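Local coordinates for outer membrane lipoprotein carrier protein LolA (Thermus thermophilus, PDB 2YZY) that probably carries lipoproteins toward the outer membrane, although its function in this organism remains uncharacterised, at residues G142-I150 with L158-K166; E37-Y45 with V55-L63. All blocks are in the same frame, centred on the assembly; numbering follows the deposited sequence.

Interaction 1 (G142-I150 with L158-K166); sequences GFAAMELYI and LRFVFLDEK
Phe162 turns the edge of its ring into the face of Phe143, CD1 standing over the centre of that face, in a T-shaped pair with centroids 5.0 Å apart and planes at 72°. Phe143 reaches this place because its CG lies between the backbone N and the carbonyl carbon (chi1 64°). Met146 runs alongside Phe162, pointing the same way, and its SD sits obliquely 5.1 Å from the centroid of the Phe162 ring, a Met-aromatic contact. Further along the same face, Leu148 lays CD1 over a face of the Phe160 ring, offset toward its rim and 3.4 Å from CE1 of Phe160, a CH-pi contact. Strands 145-151 and 156-163 form an antiparallel beta hairpin with a classic beta bulge at its open end, where Leu163 O accepts from both Ala144 N (2.8 Å) and Ala145 N (3.2 Å). With a serine in place of Phe143, the edge of Phe162 would probably lose the aromatic surface it points into and its ring would be freer to turn. On the reverse face, Tyr149 lies beside the extended chain of Arg159, whose guanidinium goes on to a salt bridge with Asp172. Tyr149 OH donates to Glu147 OE1 (2.7 Å), coming from above the carboxylate plane.

Interaction 2 (E37-Y45 with V55-L63); sequences EEELLARVY and VEFLKPGSL
A classic beta bulge interrupts the antiparallel hairpin of strands 39-47 and 52-59: Leu58 and Lys59 both face Leu41, and the pairing slips by one residue between Leu41 and Ala42. Leu41 O takes both amides from the same face of its plane, Leu58 N at 2.7 Å and Lys59 N at 3.2 Å. Beyond the bulge, Arg43 and Glu56 form a regular hydrogen-bonded pair. On their face, Leu58 puts CD1 over the guanidinium of Arg43, 3.6 Å from NH1, and a water bridges Arg43 NH1 to Glu56 OE1. A second water links the same oxygen to Tyr45 OH, while Glu56 OE2 forms salt bridges with Arg54 of its own strand and with Arg190. At the other end, Lys59 extends past Leu41 to a salt bridge with Glu39, its NZ 3.0 Å from OE2 of Glu39 and reaching it from above the carboxylate plane; Gln28 also hydrogen-bonds this oxygen. Leu40, with CG opposite its backbone N (chi1 180°), brings CD1 to the edge of the Phe57 ring, 4.0 Å from CD1 of Phe57, and equally near Leu63 CD1. A cis peptide precedes Pro60, where the chain leaves the strand, and two waters tie the carboxylate of Glu38 to Ser62. Strand 23-30 flanks segment 37-45, with Leu41 packing on Thr26 and Gln28; strand 67-70 flanks segment 55-63, where Phe57 touches Thr68 and Glu56 touches Phe67.

How the interactions relate
Interactions 1 and 2 are two antiparallel hairpins placed in series along the chain, interaction 2 closing before interaction 1 opens. Their centres lie about 19 Å apart and their nearest atoms about 9 Å, without touching. Strands 169-180 and 23-30 come between them, the first beside segment 158-166 and the second beside segment 37-45, so two strands separate the hairpins in the strand order. Each has a classic beta bulge, but the doubled residues sit on the first strand in interaction 1 (Ala144 and Ala145) and on the second in interaction 2 (Leu58 and Lys59). Each also lies near a bound MPD, about 3 Å from the side chain of Glu147 and about 4 Å from that of Arg43; this diol probably comes from the crystallisation liquor, so it is weak evidence for a ligand pocket.

Interaction 1 (G142-I150 with L158-K166)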
# COMPACT_ATOMS: atom_id res chain seq x y z
N GLY A 142 9.30 5.23 13.16
CA GLY A 142 9.90 3.93 13.39
C GLY A 142 11.03 3.62 12.43
O GLY A 142 11.53 2.50 12.39
N PHE A 143 11.43 4.62 11.65
CA PHE A 143 12.51 4.45 10.68
C PHE A 143 13.24 5.78 10.49
O PHE A 143 12.71 6.84 10.81
CB PHE A 143 11.94 3.96 9.34
CG PHE A 143 11.02 4.94 8.67
CD1 PHE A 143 11.51 5.84 7.74
CD2 PHE A 143 9.67 4.96 8.99
CE1 PHE A 143 10.65 6.76 7.12
CE2 PHE A 143 8.81 5.87 8.38
CZ PHE A 143 9.30 6.77 7.45
N ALA A 144 14.46 5.71 9.97
CA ALA A 144 15.26 6.92 9.77
C ALA A 144 15.07 7.55 8.40
O ALA A 144 15.11 8.78 8.26
CB ALA A 144 16.74 6.60 9.99
N ALA A 145 14.87 6.72 7.38
CA ALA A 145 14.70 7.23 6.03
C ALA A 145 13.99 6.22 5.14
O ALA A 145 13.83 5.06 5.52
CB ALA A 145 16.05 7.58 5.43
N MET A 146 13.55 6.67 3.97
CA MET A 146 12.86 5.78 3.05
C MET A 146 13.18 6.09 1.60
O MET A 146 13.61 7.19 1.26
CB MET A 146 11.35 5.86 3.26
CG MET A 146 10.72 7.14 2.75
SD MET A 146 8.92 7.15 2.89
CE MET A 146 8.46 6.15 1.49
N GLU A 147 12.96 5.09 0.76
CA GLU A 147 13.15 5.21 -0.68
C GLU A 147 11.80 4.88 -1.28
O GLU A 147 11.16 3.90 -0.88
CB GLU A 147 14.20 4.21 -1.17
CG GLU A 147 15.58 4.37 -0.55
CD GLU A 147 16.55 3.28 -0.95
OE1 GLU A 147 16.13 2.32 -1.63
OE2 GLU A 147 17.74 3.38 -0.59
N LEU A 148 11.35 5.69 -2.23
CA LEU A 148 10.08 5.46 -2.91
C LEU A 148 10.38 5.49 -4.40
O LEU A 148 10.88 6.48 -4.93
CB LEU A 148 9.07 6.56 -2.56
CG LEU A 148 7.72 6.49 -3.31
CD1 LEU A 148 7.06 5.14 -3.08
CD2 LEU A 148 6.81 7.62 -2.84
N TYR A 149 10.07 4.39 -5.08
CA TYR A 149 10.31 4.27 -6.52
C TYR A 149 9.01 4.40 -7.29
O TYR A 149 8.04 3.69 -7.03
CB TYR A 149 10.98 2.93 -6.81
CG TYR A 149 12.33 2.80 -6.15
CD1 TYR A 149 13.49 3.21 -6.80
CD2 TYR A 149 12.45 2.30 -4.85
CE1 TYR A 149 14.74 3.13 -6.17
CE2 TYR A 149 13.69 2.21 -4.22
CZ TYR A 149 14.83 2.63 -4.89
OH TYR A 149 16.05 2.55 -4.27
N ILE A 150 9.00 5.33 -8.25
CA ILE A 150 7.83 5.60 -9.07
C ILE A 150 8.10 5.36 -10.56
O ILE A 150 9.03 5.94 -11.13
CB ILE A 150 7.39 7.08 -8.91
CG1 ILE A 150 7.16 7.40 -7.43
CG2 ILE A 150 6.14 7.35 -9.74
CD1 ILE A 150 6.06 6.58 -6.76
N LEU A 158 6.26 1.57 -7.26
CA LEU A 158 6.77 0.25 -7.57
C LEU A 158 7.44 -0.39 -6.37
O LEU A 158 7.48 -1.62 -6.26
CB LEU A 158 7.79 0.31 -8.71
CG LEU A 158 7.31 0.69 -10.11
CD1 LEU A 158 8.50 0.77 -11.05
CD2 LEU A 158 6.31 -0.35 -10.59
N ARG A 159 7.96 0.44 -5.47
CA ARG A 159 8.69 -0.09 -4.33
C ARG A 159 8.86 0.92 -3.20
O ARG A 159 9.08 2.11 -3.45
CB ARG A 159 10.07 -0.55 -4.82
CG ARG A 159 10.93 -1.30 -3.81
CD ARG A 159 12.28 -1.60 -4.44
NE ARG A 159 13.11 -2.48 -3.62
CZ ARG A 159 14.35 -2.82 -3.94
NH1 ARG A 159 14.90 -2.36 -5.05
NH2 ARG A 159 15.04 -3.63 -3.14
N PHE A 160 8.75 0.44 -1.97
CA PHE A 160 8.92 1.27 -0.77
C PHE A 160 9.99 0.60 0.08
O PHE A 160 9.90 -0.59 0.38
CB PHE A 160 7.62 1.31 0.05
CG PHE A 160 6.44 1.88 -0.68
CD1 PHE A 160 5.96 3.15 -0.39
CD2 PHE A 160 5.77 1.11 -1.64
CE1 PHE A 160 4.83 3.66 -1.04
CE2 PHE A 160 4.64 1.61 -2.29
CZ PHE A 160 4.17 2.89 -1.99
N VAL A 161 11.01 1.36 0.46
CA VAL A 161 12.09 0.82 1.28
C VAL A 161 12.31 1.71 2.50
O VAL A 161 12.55 2.90 2.37
CB VAL A 161 13.42 0.75 0.50
CG1 VAL A 161 14.48 0.07 1.35
CG2 VAL A 161 13.23 -0.01 -0.80
N PHE A 162 12.20 1.11 3.68
CA PHE A 162 12.39 1.84 4.94
C PHE A 162 13.71 1.42 5.57
O PHE A 162 13.98 0.23 5.73
CB PHE A 162 11.21 1.53 5.87
CG PHE A 162 9.89 2.00 5.34
CD1 PHE A 162 9.46 3.31 5.56
CD2 PHE A 162 9.10 1.16 4.56
CE1 PHE A 162 8.26 3.77 5.00
CE2 PHE A 162 7.91 1.60 4.00
CZ PHE A 162 7.49 2.91 4.22
N LEU A 163 14.52 2.41 5.94
CA LEU A 163 15.83 2.17 6.52
C LEU A 163 15.99 2.72 7.93
O LEU A 163 15.37 3.72 8.28
CB LEU A 163 16.90 2.81 5.64
CG LEU A 163 16.82 2.58 4.13
CD1 LEU A 163 17.82 3.48 3.43
CD2 LEU A 163 17.09 1.12 3.81
N ASP A 164 16.84 2.08 8.73
CA ASP A 164 17.08 2.57 10.09
C ASP A 164 18.26 3.54 10.04
O ASP A 164 18.72 3.91 8.95
CB ASP A 164 17.35 1.42 11.07
CG ASP A 164 18.67 0.71 10.81
OD1 ASP A 164 19.52 1.22 10.05
OD2 ASP A 164 18.88 -0.37 11.40
N GLU A 165 18.75 3.93 11.21
CA GLU A 165 19.87 4.87 11.31
C GLU A 165 21.15 4.43 10.59
O GLU A 165 21.86 5.27 10.03
CB GLU A 165 20.20 5.13 12.78
CG GLU A 165 19.04 5.68 13.60
CD GLU A 165 18.58 7.05 13.12
OE1 GLU A 165 19.43 7.96 13.02
OE2 GLU A 165 17.37 7.21 12.85
N LYS A 166 21.44 3.14 10.61
CA LYS A 166 22.64 2.61 9.98
C LYS A 166 22.46 2.30 8.49
O LYS A 166 23.41 1.90 7.81
CB LYS A 166 23.09 1.33 10.70
CG LYS A 166 23.45 1.53 12.16
CD LYS A 166 24.65 2.45 12.33
CE LYS A 166 25.05 2.59 13.79
NZ LYS A 166 26.21 3.49 13.97

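Interaction 2 (E37-Y45 with V55-L63)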
# COMPACT_ATOMS: atom_id res chain seq x y z
N GLU A 37 12.46 -11.38 10.85
CA GLU A 37 12.01 -10.98 9.48
C GLU A 37 11.01 -11.98 8.92
O GLU A 37 11.15 -13.19 9.11
CB GLU A 37 13.22 -10.90 8.54
CG GLU A 37 12.86 -10.50 7.11
CD GLU A 37 14.08 -10.46 6.20
OE1 GLU A 37 14.70 -11.52 5.98
OE2 GLU A 37 14.41 -9.36 5.71
N GLU A 38 9.99 -11.47 8.23
CA GLU A 38 8.97 -12.33 7.64
C GLU A 38 8.58 -11.81 6.27
O GLU A 38 8.86 -10.66 5.93
CB GLU A 38 7.73 -12.39 8.54
CG GLU A 38 7.99 -12.94 9.93
CD GLU A 38 6.71 -13.30 10.66
OE1 GLU A 38 6.01 -14.23 10.20
OE2 GLU A 38 6.41 -12.67 11.69
N GLU A 39 7.93 -12.66 5.48
CA GLU A 39 7.49 -12.26 4.15
C GLU A 39 6.07 -11.73 4.24
O GLU A 39 5.22 -12.31 4.93
CB GLU A 39 7.50 -13.44 3.17
CG GLU A 39 7.15 -13.03 1.74
CD GLU A 39 6.97 -14.20 0.79
OE1 GLU A 39 7.73 -15.18 0.88
OE2 GLU A 39 6.06 -14.13 -0.08
N LEU A 40 5.82 -10.62 3.56
CA LEU A 40 4.49 -10.03 3.53
C LEU A 40 3.97 -10.16 2.11
O LEU A 40 4.69 -9.87 1.15
CB LEU A 40 4.53 -8.55 3.93
CG LEU A 40 3.18 -7.82 3.93
CD1 LEU A 40 2.32 -8.35 5.06
CD2 LEU A 40 3.40 -6.33 4.10
N LEU A 41 2.74 -10.63 1.97
CA LEU A 41 2.12 -10.75 0.65
C LEU A 41 0.67 -10.33 0.80
O LEU A 41 -0.02 -10.79 1.71
CB LEU A 41 2.19 -12.19 0.13
CG LEU A 41 1.58 -12.41 -1.26
CD1 LEU A 41 2.37 -11.62 -2.30
CD2 LEU A 41 1.60 -13.89 -1.61
N ALA A 42 0.21 -9.45 -0.08
CA ALA A 42 -1.16 -8.98 0.01
C ALA A 42 -1.67 -8.47 -1.32
O ALA A 42 -0.90 -8.14 -2.22
CB ALA A 42 -1.25 -7.87 1.05
N ARG A 43 -2.99 -8.44 -1.46
CA ARG A 43 -3.60 -7.89 -2.66
C ARG A 43 -4.21 -6.57 -2.22
O ARG A 43 -4.74 -6.46 -1.11
CB ARG A 43 -4.70 -8.81 -3.21
CG ARG A 43 -4.18 -10.11 -3.84
CD ARG A 43 -5.31 -10.80 -4.59
NE ARG A 43 -4.89 -12.03 -5.26
CZ ARG A 43 -4.98 -13.25 -4.73
NH1 ARG A 43 -5.48 -13.42 -3.51
NH2 ARG A 43 -4.58 -14.30 -5.44
N VAL A 44 -4.12 -5.56 -3.07
CA VAL A 44 -4.64 -4.24 -2.76
C VAL A 44 -5.68 -3.81 -3.79
O VAL A 44 -5.52 -4.07 -4.98
CB VAL A 44 -3.48 -3.22 -2.72
CG1 VAL A 44 -4.00 -1.84 -2.39
CG2 VAL A 44 -2.43 -3.66 -1.69
N TYR A 45 -6.74 -3.15 -3.32
CA TYR A 45 -7.83 -2.70 -4.18
C TYR A 45 -8.16 -1.25 -3.89
O TYR A 45 -8.25 -0.85 -2.73
CB TYR A 45 -9.07 -3.55 -3.93
CG TYR A 45 -8.85 -5.01 -4.24
CD1 TYR A 45 -9.13 -5.52 -5.51
CD2 TYR A 45 -8.30 -5.87 -3.28
CE1 TYR A 45 -8.85 -6.84 -5.82
CE2 TYR A 45 -8.01 -7.19 -3.59
CZ TYR A 45 -8.29 -7.66 -4.86
OH TYR A 45 -7.98 -8.97 -5.17
N VAL A 55 -7.24 -4.00 1.58
CA VAL A 55 -5.99 -4.75 1.54
C VAL A 55 -6.29 -6.14 2.08
O VAL A 55 -6.88 -6.29 3.16
CB VAL A 55 -4.91 -4.08 2.41
CG1 VAL A 55 -3.61 -4.89 2.34
CG2 VAL A 55 -4.68 -2.65 1.93
N GLU A 56 -5.90 -7.17 1.32
CA GLU A 56 -6.14 -8.56 1.71
C GLU A 56 -4.80 -9.25 1.90
O GLU A 56 -3.98 -9.29 0.99
CB GLU A 56 -6.97 -9.26 0.63
CG GLU A 56 -8.36 -8.64 0.49
CD GLU A 56 -9.20 -9.26 -0.62
OE1 GLU A 56 -8.78 -10.29 -1.19
OE2 GLU A 56 -10.28 -8.71 -0.91
N PHE A 57 -4.59 -9.81 3.09
CA PHE A 57 -3.32 -10.45 3.40
C PHE A 57 -3.26 -11.94 3.09
O PHE A 57 -4.20 -12.69 3.36
CB PHE A 57 -2.99 -10.20 4.87
CG PHE A 57 -2.86 -8.75 5.20
CD1 PHE A 57 -1.65 -8.09 5.02
CD2 PHE A 57 -3.96 -8.02 5.65
CE1 PHE A 57 -1.53 -6.73 5.27
CE2 PHE A 57 -3.85 -6.65 5.90
CZ PHE A 57 -2.64 -6.00 5.71
N LEU A 58 -2.12 -12.35 2.54
CA LEU A 58 -1.87 -13.74 2.17
C LEU A 58 -0.71 -14.35 2.96
O LEU A 58 -0.70 -15.56 3.21
CB LEU A 58 -1.58 -13.82 0.67
CG LEU A 58 -2.79 -13.46 -0.21
CD1 LEU A 58 -2.34 -13.29 -1.66
CD2 LEU A 58 -3.85 -14.55 -0.11
N LYS A 59 0.27 -13.53 3.34
CA LYS A 59 1.43 -13.97 4.12
C LYS A 59 1.80 -12.82 5.04
O LYS A 59 1.61 -11.66 4.69
CB LYS A 59 2.62 -14.28 3.21
CG LYS A 59 2.40 -15.40 2.23
CD LYS A 59 3.68 -15.63 1.43
CE LYS A 59 3.49 -16.65 0.34
NZ LYS A 59 4.76 -16.81 -0.44
N PRO A 60 2.36 -13.11 6.22
CA PRO A 60 2.68 -14.42 6.78
C PRO A 60 1.48 -15.16 7.36
O PRO A 60 0.35 -14.68 7.27
CB PRO A 60 3.71 -14.08 7.85
CG PRO A 60 3.20 -12.80 8.38
CD PRO A 60 2.82 -12.03 7.13
N GLY A 61 1.73 -16.32 7.95
CA GLY A 61 0.66 -17.12 8.52
C GLY A 61 -0.21 -16.40 9.53
O GLY A 61 -1.40 -16.67 9.62
N SER A 62 0.39 -15.49 10.29
CA SER A 62 -0.35 -14.74 11.29
C SER A 62 -1.36 -13.76 10.69
O SER A 62 -2.30 -13.35 11.38
CB SER A 62 0.61 -13.97 12.19
OG SER A 62 1.36 -13.03 11.45
N LEU A 63 -1.18 -13.39 9.42
CA LEU A 63 -2.08 -12.45 8.77
C LEU A 63 -2.92 -13.08 7.66
O LEU A 63 -3.86 -12.47 7.17
CB LEU A 63 -1.30 -11.27 8.17
CG LEU A 63 -0.41 -10.44 9.10
CD1 LEU A 63 0.16 -9.26 8.32
CD2 LEU A 63 -1.20 -9.96 10.29
O HOH W 1 3.32 -15.67 11.04
O HOH W 2 3.82 -12.86 12.23
O HOH W 3 -6.65 -12.06 -1.23
O HOH W 4 -9.53 -10.80 -3.69